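Local coordinates for protein putative phosphatase (Bacteroides thetaiotaomicron, PDB 3KYA) that is a putative phosphatase of unproven function that binds zinc ions and joins an IPT/TIG domain to a six-bladed beta-propeller, at residues Cys157-Lys162 against Arg187-Ala192; Val209-Asp214 against Ser222-Lys227; Asn141-Phe146 against Asn373-Val378; Pro177-Thr182 against Phe234-Asp239. All blocks are in the same frame, centred on the assembly; numbering follows the deposited sequence. Where two conformers were deposited one is given.

Interaction 1 (Cys157-Lys162 against Arg187-Ala192). With ZN (zinc ion), chain Y; EDO (1,2-ethanediol), chain B.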
loop_
_atom_site.group_PDB
_atom_site.type_symbol
_atom_site.label_atom_id
_atom_site.label_comp_id
_atom_site.label_asym_id
_atom_site.label_seq_id
_atom_site.Cartn_x
_atom_site.Cartn_y
_atom_site.Cartn_z
ATOM N N CYS A 157 -12.797 29.068 -12.408
ATOM C CA CYS A 157 -13.913 29.837 -11.888
ATOM C C CYS A 157 -13.717 29.978 -10.389
ATOM O O CYS A 157 -13.090 29.114 -9.737
ATOM C CB CYS A 157 -15.267 29.204 -12.211
ATOM S SG CYS A 157 -15.595 27.586 -11.495
ATOM N N TYR A 158 -14.277 31.053 -9.848
ATOM C CA TYR A 158 -14.063 31.422 -8.458
ATOM C C TYR A 158 -15.307 31.760 -7.672
ATOM O O TYR A 158 -16.195 32.445 -8.159
ATOM C CB TYR A 158 -13.236 32.706 -8.400
ATOM C CG TYR A 158 -11.885 32.674 -9.067
ATOM C CD1 TYR A 158 -10.799 32.084 -8.435
ATOM C CD2 TYR A 158 -11.678 33.292 -10.290
ATOM C CE1 TYR A 158 -9.548 32.081 -9.014
ATOM C CE2 TYR A 158 -10.412 33.297 -10.889
ATOM C CZ TYR A 158 -9.355 32.671 -10.246
ATOM O OH TYR A 158 -8.098 32.665 -10.814
ATOM N N ASP A 159 -15.317 31.330 -6.420
ATOM C CA ASP A 159 -16.351 31.696 -5.496
ATOM C C ASP A 159 -15.896 33.016 -4.850
ATOM O O ASP A 159 -15.174 33.000 -3.841
ATOM C CB ASP A 159 -16.529 30.572 -4.465
ATOM C CG ASP A 159 -17.665 30.829 -3.482
ATOM O OD1 ASP A 159 -18.258 31.927 -3.484
ATOM O OD2 ASP A 159 -17.961 29.916 -2.677
ATOM N N GLY A 160 -16.282 34.148 -5.447
ATOM C CA GLY A 160 -15.913 35.499 -4.960
ATOM C C GLY A 160 -15.223 36.449 -5.953
ATOM O O GLY A 160 -14.848 37.560 -5.578
ATOM N N HIS A 161 -15.005 35.992 -7.191
ATOM C CA HIS A 161 -14.412 36.801 -8.288
ATOM C C HIS A 161 -15.322 36.515 -9.476
ATOM O O HIS A 161 -15.445 35.365 -9.891
ATOM C CB HIS A 161 -12.966 36.414 -8.558
ATOM C CG HIS A 161 -12.283 37.278 -9.568
ATOM N ND1 HIS A 161 -11.734 38.501 -9.251
ATOM C CD2 HIS A 161 -12.075 37.103 -10.897
ATOM C CE1 HIS A 161 -11.194 39.032 -10.337
ATOM N NE2 HIS A 161 -11.396 38.208 -11.351
ATOM N N LYS A 162 -15.917 37.579 -10.032
ATOM C CA LYS A 162 -16.954 37.462 -11.083
ATOM C C LYS A 162 -16.485 37.384 -12.545
ATOM O O LYS A 162 -17.211 37.799 -13.446
ATOM C CB LYS A 162 -17.987 38.592 -10.955
ATOM C CG LYS A 162 -19.214 38.333 -11.823
ATOM C CD LYS A 162 -20.292 39.387 -11.686
ATOM C CE LYS A 162 -21.346 39.186 -12.761
ATOM N NZ LYS A 162 -22.388 40.241 -12.783
ATOM N N ARG A 187 -20.304 34.398 -6.820
ATOM C CA ARG A 187 -20.094 33.057 -6.272
ATOM C C ARG A 187 -20.250 32.012 -7.382
ATOM O O ARG A 187 -21.293 31.372 -7.501
ATOM C CB ARG A 187 -21.076 32.776 -5.131
ATOM C CG ARG A 187 -21.002 33.762 -3.964
ATOM C CD ARG A 187 -21.623 33.154 -2.723
ATOM N NE ARG A 187 -20.823 32.008 -2.296
ATOM C CZ ARG A 187 -21.212 31.075 -1.432
ATOM N NH1 ARG A 187 -22.404 31.129 -0.872
ATOM N NH2 ARG A 187 -20.400 30.079 -1.135
ATOM N N ILE A 188 -19.202 31.843 -8.187
ATOM C CA ILE A 188 -19.193 30.888 -9.302
ATOM C C ILE A 188 -18.602 29.582 -8.763
ATOM O O ILE A 188 -17.522 29.582 -8.174
ATOM C CB ILE A 188 -18.394 31.434 -10.512
ATOM C CG1 ILE A 188 -18.739 32.906 -10.789
ATOM C CG2 ILE A 188 -18.607 30.544 -11.760
ATOM C CD1 ILE A 188 -20.234 33.217 -11.046
ATOM N N ARG A 189 -19.316 28.471 -8.952
ATOM C CA ARG A 189 -18.960 27.198 -8.317
ATOM C C ARG A 189 -18.384 26.072 -9.191
ATOM O O ARG A 189 -17.617 25.246 -8.692
ATOM C CB ARG A 189 -20.203 26.662 -7.597
ATOM C CG ARG A 189 -20.785 27.591 -6.502
ATOM C CD ARG A 189 -19.786 27.918 -5.382
ATOM N NE ARG A 189 -19.144 26.723 -4.823
ATOM C CZ ARG A 189 -19.390 26.160 -3.633
ATOM N NH1 ARG A 189 -20.281 26.659 -2.786
ATOM N NH2 ARG A 189 -18.699 25.082 -3.268
ATOM N N SER A 190 -18.740 26.012 -10.471
ATOM C CA SER A 190 -18.236 24.929 -11.318
ATOM C C SER A 190 -18.406 25.187 -12.793
ATOM O O SER A 190 -19.263 25.971 -13.219
ATOM C CB SER A 190 -18.912 23.583 -10.995
ATOM O OG SER A 190 -20.288 23.568 -11.343
ATOM N N ILE A 191 -17.556 24.500 -13.546
ATOM C CA ILE A 191 -17.558 24.535 -14.994
ATOM C C ILE A 191 -17.635 23.106 -15.523
ATOM O O ILE A 191 -16.866 22.231 -15.087
ATOM C CB ILE A 191 -16.281 25.211 -15.551
ATOM C CG1 ILE A 191 -16.283 26.709 -15.260
ATOM C CG2 ILE A 191 -16.175 24.976 -17.066
ATOM C CD1 ILE A 191 -14.941 27.420 -15.599
ATOM N N ALA A 192 -18.571 22.875 -16.441
ATOM C CA ALA A 192 -18.712 21.598 -17.134
ATOM C C ALA A 192 -19.009 21.894 -18.607
ATOM O O ALA A 192 -19.191 23.060 -18.988
ATOM C CB ALA A 192 -19.819 20.718 -16.501
HETATM ZN ZN ZN Y . -11.728 39.591 -7.452
HETATM C C1 EDO B . -23.340 27.333 0.712
HETATM O O1 EDO B . -22.410 27.983 -0.174
HETATM C C2 EDO B . -24.769 27.741 0.367
HETATM O O2 EDO B . -25.229 27.054 -0.800
HETATM O O HOH W 1 -15.301 28.126 -7.849
HETATM O O HOH W 2 -11.411 38.638 -5.768
#
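C157 packs tightly against I188 and I191: its CB meets I188 CG2 at 3.6 Å and I191 CD1 at 3.8 Å. SG sits between the backbone N and carbonyl carbon of its own residue (chi1 64°), which turns it over the R189-S190 peptide. One backbone bond supports this buried end, I188 N to Y158 O (3.1 Å). Strand 153-159 belongs to one propeller blade and strand 188-193 to the next, so this is a blade-to-blade junction. The backbones pair at a single bridge, D159 with R187, next to the classic beta bulge where R189 and S190 both face A210. The D159-R187 end is polar and partly exposed. R187 grips the D159 carboxylate side-on in a salt bridge, NE to OD1 at 2.8 Å and NH2 to OD2 at 2.9 Å, the two flat groups 20° from coplanar. R187 NH2 also donates to an ethanediol O1. D159 OD2 lies over one face of the R189 guanidinium, 4.0 Å from NH1, with no N-H pointing at it; R189 NH1 forms salt bridges with D212 and E312. Beyond G160, H161 points away from strand 188-193 and binds zinc through ND1 (2.1 Å), alongside a water.

Interaction 2 (Val209-Asp214 against Ser222-Lys227). With EDO (1,2-ethanediol), chain B.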
loop_
_atom_site.group_PDB
_atom_site.type_symbol
_atom_site.label_atom_id
_atom_site.label_comp_id
_atom_site.label_asym_id
_atom_site.label_seq_id
_atom_site.Cartn_x
_atom_site.Cartn_y
_atom_site.Cartn_z
ATOM N N VAL A 209 -22.241 26.413 -16.378
ATOM C CA VAL A 209 -21.710 27.076 -15.202
ATOM C C VAL A 209 -22.693 27.138 -14.041
ATOM O O VAL A 209 -23.790 27.699 -14.178
ATOM C CB VAL A 209 -21.305 28.524 -15.554
ATOM C CG1 VAL A 209 -20.780 29.257 -14.322
ATOM C CG2 VAL A 209 -20.278 28.532 -16.683
ATOM N N ALA A 210 -22.280 26.583 -12.895
ATOM C CA ALA A 210 -23.083 26.589 -11.669
ATOM C C ALA A 210 -22.701 27.767 -10.763
ATOM O O ALA A 210 -21.513 28.082 -10.607
ATOM C CB ALA A 210 -22.929 25.227 -10.899
ATOM N N ILE A 211 -23.706 28.420 -10.169
ATOM C CA ILE A 211 -23.480 29.552 -9.278
ATOM C C ILE A 211 -24.247 29.328 -7.961
ATOM O O ILE A 211 -25.219 28.588 -7.945
ATOM C CB ILE A 211 -23.885 30.904 -9.917
ATOM C CG1 ILE A 211 -25.412 31.004 -10.096
ATOM C CG2 ILE A 211 -23.144 31.101 -11.245
ATOM C CD1 ILE A 211 -25.880 32.376 -10.491
ATOM N N ASP A 212 -23.806 29.993 -6.895
ATOM C CA ASP A 212 -24.339 29.813 -5.516
ATOM C C ASP A 212 -25.077 31.085 -5.110
ATOM O O ASP A 212 -24.461 32.072 -4.699
ATOM C CB ASP A 212 -23.171 29.517 -4.568
ATOM C CG ASP A 212 -23.600 28.837 -3.266
ATOM O OD1 ASP A 212 -24.751 29.032 -2.820
ATOM O OD2 ASP A 212 -22.754 28.097 -2.694
ATOM N N TYR A 213 -26.402 31.060 -5.210
ATOM C CA TYR A 213 -27.197 32.266 -5.023
ATOM C C TYR A 213 -28.561 31.969 -4.406
ATOM O O TYR A 213 -29.124 30.898 -4.622
ATOM C CB TYR A 213 -27.347 32.924 -6.410
ATOM C CG TYR A 213 -28.162 34.201 -6.484
ATOM C CD1 TYR A 213 -27.706 35.377 -5.905
ATOM C CD2 TYR A 213 -29.354 34.244 -7.207
ATOM C CE1 TYR A 213 -28.442 36.555 -5.992
ATOM C CE2 TYR A 213 -30.099 35.411 -7.295
ATOM C CZ TYR A 213 -29.639 36.564 -6.688
ATOM O OH TYR A 213 -30.381 37.722 -6.780
ATOM N N ASP A 214 -29.064 32.916 -3.614
ATOM C CA ASP A 214 -30.386 32.801 -2.969
ATOM C C ASP A 214 -31.099 34.164 -2.833
ATOM O O ASP A 214 -31.964 34.333 -1.969
ATOM C CB ASP A 214 -30.257 32.130 -1.593
ATOM C CG ASP A 214 -29.491 32.975 -0.595
ATOM O OD1 ASP A 214 -29.156 34.137 -0.917
ATOM O OD2 ASP A 214 -29.233 32.482 0.521
ATOM N N SER A 222 -29.406 28.918 -10.614
ATOM C CA SER A 222 -28.471 27.876 -10.223
ATOM C C SER A 222 -27.463 27.541 -11.310
ATOM O O SER A 222 -26.276 27.419 -11.015
ATOM C CB SER A 222 -29.227 26.601 -9.866
ATOM O OG SER A 222 -30.046 26.817 -8.738
ATOM N N VAL A 223 -27.936 27.359 -12.544
ATOM C CA VAL A 223 -27.068 26.955 -13.658
ATOM C C VAL A 223 -27.333 27.739 -14.959
ATOM O O VAL A 223 -28.481 27.900 -15.393
ATOM C CB VAL A 223 -27.230 25.442 -13.988
ATOM C CG1 VAL A 223 -26.157 24.982 -14.994
ATOM C CG2 VAL A 223 -27.216 24.561 -12.703
ATOM N N TYR A 224 -26.245 28.201 -15.574
ATOM C CA TYR A 224 -26.293 28.889 -16.857
ATOM C C TYR A 224 -25.580 28.055 -17.913
ATOM O O TYR A 224 -24.735 27.197 -17.594
ATOM C CB TYR A 224 -25.630 30.271 -16.767
ATOM C CG TYR A 224 -26.389 31.287 -15.942
ATOM C CD1 TYR A 224 -26.266 31.326 -14.556
ATOM C CD2 TYR A 224 -27.230 32.218 -16.546
ATOM C CE1 TYR A 224 -26.965 32.263 -13.797
ATOM C CE2 TYR A 224 -27.939 33.152 -15.780
ATOM C CZ TYR A 224 -27.794 33.165 -14.410
ATOM O OH TYR A 224 -28.491 34.082 -13.645
ATOM N N ILE A 225 -25.904 28.336 -19.173
ATOM C CA ILE A 225 -25.285 27.675 -20.318
ATOM C C ILE A 225 -24.749 28.752 -21.267
ATOM O O ILE A 225 -25.473 29.689 -21.629
ATOM C CB ILE A 225 -26.270 26.683 -20.985
ATOM C CG1 ILE A 225 -25.522 25.728 -21.911
ATOM C CG2 ILE A 225 -27.431 27.422 -21.733
ATOM C CD1 ILE A 225 -26.331 24.502 -22.334
ATOM N N ILE A 226 -23.475 28.618 -21.654
ATOM C CA ILE A 226 -22.770 29.596 -22.502
ATOM C C ILE A 226 -22.330 28.951 -23.813
ATOM O O ILE A 226 -21.582 27.985 -23.811
ATOM C CB ILE A 226 -21.521 30.158 -21.795
ATOM C CG1 ILE A 226 -21.886 30.727 -20.424
ATOM C CG2 ILE A 226 -20.834 31.228 -22.667
ATOM C CD1 ILE A 226 -20.705 31.221 -19.605
ATOM N N LYS A 227 -22.779 29.506 -24.935
ATOM C CA LYS A 227 -22.510 28.923 -26.244
ATOM C C LYS A 227 -21.196 29.400 -26.860
ATOM O O LYS A 227 -20.898 30.603 -26.904
ATOM C CB LYS A 227 -23.658 29.249 -27.196
ATOM C CG LYS A 227 -23.614 28.503 -28.523
ATOM C CD LYS A 227 -24.820 28.855 -29.378
ATOM C CE LYS A 227 -24.888 27.990 -30.609
ATOM N NZ LYS A 227 -26.018 28.424 -31.461
HETATM C C1 EDO B . -23.340 27.333 0.712
HETATM O O1 EDO B . -22.410 27.983 -0.174
HETATM C C2 EDO B . -24.769 27.741 0.367
HETATM O O2 EDO B . -25.229 27.054 -0.800
#
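With chi1 at 69°, I211 lodges CG1 between its own backbone N and carbonyl carbon, and the extended end of the chain carries CD1 to the ring of Y224. Y224 CG, anti to its carbonyl carbon (chi1 -69°), places that ring beside I211, and the ring presents its edge: I211 CD1 lies in the ring plane, 3.5 Å from CE1. On the same face of the sheet, V209 CG2 meets I226 CD1 at 4.0 Å, the two side chains crossing at a slant. The backbones form the beta hairpin of strands 206-211 and 220-227. V209 and Y224 are a hydrogen-bonded antiparallel pair, V209 N to Y224 O and Y224 N to V209 O each 2.9 Å, the latter almost straight at 174°. A210 and V223 follow as a non-hydrogen-bonded pair, where V223 CA-H approaches V209 O and A210 CA-H approaches S222 O. I211 N to S222 O (2.9 Å) ties the far end. Past the strand end, D212 accepts from ethanediol. These are the two middle strands of a four-stranded blade: strand 188-193 borders the first, and strand 240-246 the second, where S222 and V223 both face A244 in a classic beta bulge.

Interaction 3 (Asn141-Phe146 against Asn373-Val378)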
loop_
_atom_site.group_PDB
_atom_site.type_symbol
_atom_site.label_atom_id
_atom_site.label_comp_id
_atom_site.label_asym_id
_atom_site.label_seq_id
_atom_site.Cartn_x
_atom_site.Cartn_y
_atom_site.Cartn_z
ATOM N N ASN A 141 -11.512 30.916 -3.475
ATOM C CA ASN A 141 -11.675 29.468 -3.643
ATOM C C ASN A 141 -12.089 29.179 -5.091
ATOM O O ASN A 141 -13.062 29.760 -5.591
ATOM C CB ASN A 141 -12.701 28.968 -2.615
ATOM C CG ASN A 141 -12.832 27.446 -2.561
ATOM O OD1 ASN A 141 -12.998 26.791 -3.572
ATOM N ND2 ASN A 141 -12.806 26.894 -1.344
ATOM N N GLY A 142 -11.355 28.297 -5.775
ATOM C CA GLY A 142 -11.631 28.035 -7.191
ATOM C C GLY A 142 -11.729 26.593 -7.633
ATOM O O GLY A 142 -11.453 25.677 -6.858
ATOM N N ARG A 143 -12.198 26.411 -8.871
ATOM C CA ARG A 143 -12.281 25.109 -9.527
ATOM C C ARG A 143 -11.725 25.222 -10.944
ATOM O O ARG A 143 -11.848 26.257 -11.600
ATOM C CB ARG A 143 -13.716 24.593 -9.580
ATOM C CG ARG A 143 -14.323 24.301 -8.210
ATOM C CD ARG A 143 -13.621 23.133 -7.513
ATOM N NE ARG A 143 -14.333 22.744 -6.303
ATOM C CZ ARG A 143 -14.270 23.384 -5.136
ATOM N NH1 ARG A 143 -13.521 24.470 -4.980
ATOM N NH2 ARG A 143 -14.965 22.925 -4.109
ATOM N N LEU A 144 -11.149 24.131 -11.417
ATOM C CA LEU A 144 -10.504 24.077 -12.719
ATOM C C LEU A 144 -11.220 23.183 -13.728
ATOM O O LEU A 144 -11.825 22.174 -13.358
ATOM C CB LEU A 144 -9.073 23.555 -12.530
ATOM C CG LEU A 144 -8.077 24.395 -11.730
ATOM C CD1 LEU A 144 -6.771 23.600 -11.501
ATOM C CD2 LEU A 144 -7.771 25.742 -12.411
ATOM N N ALA A 145 -11.129 23.536 -15.015
ATOM C CA ALA A 145 -11.689 22.697 -16.087
ATOM C C ALA A 145 -11.053 22.981 -17.437
ATOM O O ALA A 145 -10.944 24.143 -17.837
ATOM C CB ALA A 145 -13.227 22.871 -16.185
ATOM N N PHE A 146 -10.592 21.935 -18.116
ATOM C CA PHE A 146 -10.065 22.075 -19.472
ATOM C C PHE A 146 -11.172 22.211 -20.513
ATOM O O PHE A 146 -12.235 21.617 -20.372
ATOM C CB PHE A 146 -9.303 20.823 -19.944
ATOM C CG PHE A 146 -7.982 20.574 -19.265
ATOM C CD1 PHE A 146 -6.914 21.437 -19.456
ATOM C CD2 PHE A 146 -7.792 19.436 -18.492
ATOM C CE1 PHE A 146 -5.682 21.187 -18.858
ATOM C CE2 PHE A 146 -6.568 19.191 -17.884
ATOM C CZ PHE A 146 -5.520 20.062 -18.066
ATOM N N ASN A 373 -12.459 19.674 4.713
ATOM C CA ASN A 373 -12.905 20.497 3.574
ATOM C C ASN A 373 -12.407 19.903 2.254
ATOM O O ASN A 373 -11.581 20.521 1.554
ATOM C CB ASN A 373 -12.489 21.986 3.670
ATOM C CG ASN A 373 -13.341 22.793 4.633
ATOM O OD1 ASN A 373 -14.122 23.649 4.213
ATOM N ND2 ASN A 373 -13.187 22.538 5.919
ATOM N N PRO A 374 -12.882 18.692 1.901
ATOM C CA PRO A 374 -12.482 18.076 0.633
ATOM C C PRO A 374 -13.098 18.840 -0.540
ATOM O O PRO A 374 -14.317 19.099 -0.542
ATOM C CB PRO A 374 -13.065 16.667 0.716
ATOM C CG PRO A 374 -14.245 16.801 1.635
ATOM C CD PRO A 374 -13.868 17.863 2.628
ATOM N N CYS A 375 -12.261 19.216 -1.503
ATOM C CA CYS A 375 -12.711 19.993 -2.659
ATOM C C CYS A 375 -12.592 19.183 -3.964
ATOM O O CYS A 375 -12.952 18.003 -3.979
ATOM C CB CYS A 375 -12.007 21.365 -2.676
ATOM S SG CYS A 375 -12.494 22.442 -1.260
ATOM N N GLN A 376 -12.063 19.769 -5.035
ATOM C CA GLN A 376 -12.139 19.126 -6.341
ATOM C C GLN A 376 -11.394 17.803 -6.423
ATOM O O GLN A 376 -10.303 17.664 -5.883
ATOM C CB GLN A 376 -11.638 20.067 -7.444
ATOM C CG GLN A 376 -12.057 19.626 -8.852
ATOM C CD GLN A 376 -11.884 20.725 -9.885
ATOM O OE1 GLN A 376 -11.140 21.677 -9.663
ATOM N NE2 GLN A 376 -12.577 20.594 -11.024
ATOM N N GLY A 377 -11.990 16.859 -7.143
ATOM C CA GLY A 377 -11.429 15.538 -7.329
ATOM C C GLY A 377 -11.453 15.100 -8.778
ATOM O O GLY A 377 -12.282 15.559 -9.555
ATOM N N VAL A 378 -10.551 14.186 -9.119
ATOM C CA VAL A 378 -10.441 13.653 -10.464
ATOM C C VAL A 378 -10.111 12.167 -10.450
ATOM O O VAL A 378 -9.475 11.672 -9.523
ATOM C CB VAL A 378 -9.342 14.404 -11.262
ATOM C CG1 VAL A 378 -9.719 15.865 -11.396
ATOM C CG2 VAL A 378 -7.974 14.253 -10.588
#
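Two inner blade strands of the propeller, 141-147 and 374-381, run nearly parallel (7°) with their axes 8.0 Å apart, too far for backbone pairing, and the side chain of Q376 bridges them. Its amide pairs with the backbone N-H and C=O of L144, as a peptide group would. OE1 accepts from L144 N at 3.0 Å along an essentially straight bond, using a lone pair in the carbonyl plane, while NE2 donates to L144 O at 2.9 Å. One amide thus meets both backbone polar groups of L144, which fixes its rotation. Reaching this far depends on CG standing anti to the Q376 backbone N (chi1 -163°) and on an extended chain beyond it. OE1 takes a second donor, L449 N of strand 446-452, the inner strand of the intervening blade, so the amide ties three blades together. Alongside, R143 slides past Q376 in the opposite sense, its CD 3.7 Å from Q376 CB. C375 CB lies over one face of the R143 guanidinium, 3.6 Å from NH2. That group is held from its own strand, where NH1 donates to N141 OD1 (2.8 Å) and G142 O (3.0 Å), and NE donates to Q314 OE1.

Interaction 4 (Pro177-Thr182 against Phe234-Asp239). With EDO (1,2-ethanediol), chain M.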
loop_
_atom_site.group_PDB
_atom_site.type_symbol
_atom_site.label_atom_id
_atom_site.label_comp_id
_atom_site.label_asym_id
_atom_site.label_seq_id
_atom_site.Cartn_x
_atom_site.Cartn_y
_atom_site.Cartn_z
ATOM N N PRO A 177 -11.610 36.341 -20.202
ATOM C CA PRO A 177 -12.531 36.489 -21.342
ATOM C C PRO A 177 -14.029 36.492 -21.003
ATOM O O PRO A 177 -14.830 37.022 -21.786
ATOM C CB PRO A 177 -12.205 35.263 -22.202
ATOM C CG PRO A 177 -11.743 34.227 -21.202
ATOM C CD PRO A 177 -11.009 34.992 -20.143
ATOM N N LEU A 178 -14.397 35.905 -19.873
ATOM C CA LEU A 178 -15.791 35.762 -19.479
ATOM C C LEU A 178 -16.135 36.613 -18.264
ATOM O O LEU A 178 -15.869 36.231 -17.121
ATOM C CB LEU A 178 -16.075 34.282 -19.206
ATOM C CG LEU A 178 -15.998 33.368 -20.433
ATOM C CD1 LEU A 178 -15.738 31.911 -20.055
ATOM C CD2 LEU A 178 -17.285 33.525 -21.269
ATOM N N ASN A 179 -16.727 37.778 -18.512
ATOM C CA ASN A 179 -17.116 38.665 -17.418
ATOM C C ASN A 179 -18.537 38.414 -16.907
ATOM O O ASN A 179 -18.949 39.033 -15.930
ATOM C CB ASN A 179 -16.893 40.125 -17.810
ATOM C CG ASN A 179 -15.427 40.459 -17.889
ATOM O OD1 ASN A 179 -14.734 40.512 -16.866
ATOM N ND2 ASN A 179 -14.927 40.647 -19.103
ATOM N N ILE A 180 -19.257 37.503 -17.567
ATOM C CA ILE A 180 -20.596 37.044 -17.170
ATOM C C ILE A 180 -21.438 38.111 -16.455
ATOM O O ILE A 180 -22.028 37.865 -15.394
ATOM C CB ILE A 180 -20.493 35.727 -16.317
ATOM C CG1 ILE A 180 -19.466 35.862 -15.198
ATOM C CG2 ILE A 180 -20.084 34.561 -17.189
ATOM C CD1 ILE A 180 -19.444 34.654 -14.232
ATOM N N ASN A 181 -21.518 39.286 -17.075
ATOM C CA ASN A 181 -22.214 40.432 -16.483
ATOM C C ASN A 181 -23.664 40.186 -16.059
ATOM O O ASN A 181 -24.127 40.801 -15.098
ATOM C CB ASN A 181 -22.119 41.649 -17.415
ATOM C CG ASN A 181 -20.714 42.234 -17.459
ATOM O OD1 ASN A 181 -20.023 42.302 -16.437
ATOM N ND2 ASN A 181 -20.292 42.674 -18.632
ATOM N N THR A 182 -24.373 39.297 -16.745
ATOM C CA THR A 182 -25.775 39.048 -16.412
ATOM C C THR A 182 -25.946 38.109 -15.206
ATOM O O THR A 182 -27.046 37.999 -14.685
ATOM C CB THR A 182 -26.592 38.500 -17.618
ATOM O OG1 THR A 182 -26.115 37.206 -17.991
ATOM C CG2 THR A 182 -26.503 39.448 -18.809
ATOM N N PHE A 234 -14.906 31.163 -25.936
ATOM C CA PHE A 234 -15.979 31.457 -24.986
ATOM C C PHE A 234 -15.621 32.835 -24.419
ATOM O O PHE A 234 -14.614 32.960 -23.704
ATOM C CB PHE A 234 -16.081 30.465 -23.825
ATOM C CG PHE A 234 -16.505 29.073 -24.216
ATOM C CD1 PHE A 234 -17.853 28.753 -24.371
ATOM C CD2 PHE A 234 -15.554 28.077 -24.401
ATOM C CE1 PHE A 234 -18.244 27.465 -24.733
ATOM C CE2 PHE A 234 -15.935 26.789 -24.742
ATOM C CZ PHE A 234 -17.290 26.481 -24.911
ATOM N N ASP A 235 -16.398 33.869 -24.744
ATOM C CA ASP A 235 -16.115 35.209 -24.216
ATOM C C ASP A 235 -17.386 36.072 -24.085
ATOM O O ASP A 235 -18.495 35.550 -24.093
ATOM C CB ASP A 235 -14.989 35.898 -25.025
ATOM C CG ASP A 235 -15.343 36.132 -26.490
ATOM O OD1 ASP A 235 -16.541 36.235 -26.841
ATOM O OD2 ASP A 235 -14.392 36.263 -27.296
ATOM N N ASP A 236 -17.232 37.386 -23.962
ATOM C CA ASP A 236 -18.394 38.255 -23.756
ATOM C C ASP A 236 -19.303 38.383 -24.999
ATOM O O ASP A 236 -20.378 38.967 -24.917
ATOM C CB ASP A 236 -17.960 39.619 -23.181
ATOM C CG ASP A 236 -17.433 39.510 -21.740
ATOM O OD1 ASP A 236 -17.860 38.610 -20.985
ATOM O OD2 ASP A 236 -16.587 40.335 -21.348
ATOM N N ARG A 237 -18.899 37.807 -26.126
ATOM C CA ARG A 237 -19.762 37.783 -27.307
ATOM C C ARG A 237 -20.675 36.563 -27.263
ATOM O O ARG A 237 -21.643 36.488 -28.011
ATOM C CB ARG A 237 -18.941 37.708 -28.586
ATOM C CG ARG A 237 -18.071 38.921 -28.866
ATOM C CD ARG A 237 -17.153 38.628 -30.027
ATOM N NE ARG A 237 -16.206 37.577 -29.680
ATOM C CZ ARG A 237 -15.403 36.959 -30.540
ATOM N NH1 ARG A 237 -15.421 37.272 -31.821
ATOM N NH2 ARG A 237 -14.576 36.011 -30.110
ATOM N N SER A 238 -20.340 35.601 -26.405
ATOM C CA SER A 238 -21.081 34.346 -26.300
ATOM C C SER A 238 -22.489 34.504 -25.751
ATOM O O SER A 238 -22.706 35.232 -24.781
ATOM C CB SER A 238 -20.333 33.345 -25.406
ATOM O OG SER A 238 -19.107 32.950 -25.999
ATOM N N ASP A 239 -23.432 33.812 -26.386
ATOM C CA ASP A 239 -24.804 33.773 -25.927
ATOM C C ASP A 239 -24.829 33.055 -24.569
ATOM O O ASP A 239 -24.185 32.023 -24.410
ATOM C CB ASP A 239 -25.679 33.008 -26.915
ATOM C CG ASP A 239 -27.153 32.967 -26.486
ATOM O OD1 ASP A 239 -27.821 34.022 -26.553
ATOM O OD2 ASP A 239 -27.641 31.877 -26.090
HETATM C C1 EDO M . -20.188 35.451 -20.931
HETATM O O1 EDO M . -19.288 36.347 -20.251
HETATM C C2 EDO M . -21.210 36.202 -21.786
HETATM O O2 EDO M . -21.833 37.220 -20.982
HETATM O O HOH W 3 -14.315 39.043 -23.518
HETATM O O HOH W 4 -20.501 39.575 -19.878
#
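The N179 amide and the D236 carboxylate, their planes 40° apart, meet edge to edge. N179 ND2 donates to D236 OD2 at 2.8 Å, nearly straight (175°) and in the amide plane, and N179 N donates to OD1, also at 2.8 Å. Each oxygen uses its syn lone pair, so the acid is gripped twice by one residue. OD1 accepts from an ethanediol O1 that I180 N also reaches, and from a water held by N181 N. The R237 guanidinium has D235 at its edge, bound side-on in a salt bridge, and D235 OD1 accepts from R237 N in an Asx turn within the type I turn D235-S238; OD1 also bonds N229 ND2. Next to this polar end, L178 CG lies 3.6 Å from F234 O, with CD2 3.6 Å from D235 CA. The contact brings the end of strand 173-178, beside strand 161-168, onto the loop linking strands 220-227 and 240-246 of the next blade, with M207 touching both L178 and F234.

How the interactions relate
Interactions 1 and 4 join the same two neighbouring blades, and interaction 2 lies within the second of them. The centres of interactions 1 and 2 are 9 Å apart. Strands 188-193 and 206-211 connect these two through R189 N to A210 O (2.8 Å), and R189 NH1 to D212 OD2 (2.9 Å) adds a salt bridge beside the shared ethanediol. K227 N to D239 O (2.9 Å) leads on to interaction 4, which K162 NZ to N181 O also ties to interaction 1. Interaction 3 lies nearer the chain centre; D159 N to N141 O (2.9 Å) joins it to interaction 1. The side chain of H161, a zinc ligand, is about 7 Å from that of N179 and about 10 Å from that of N141.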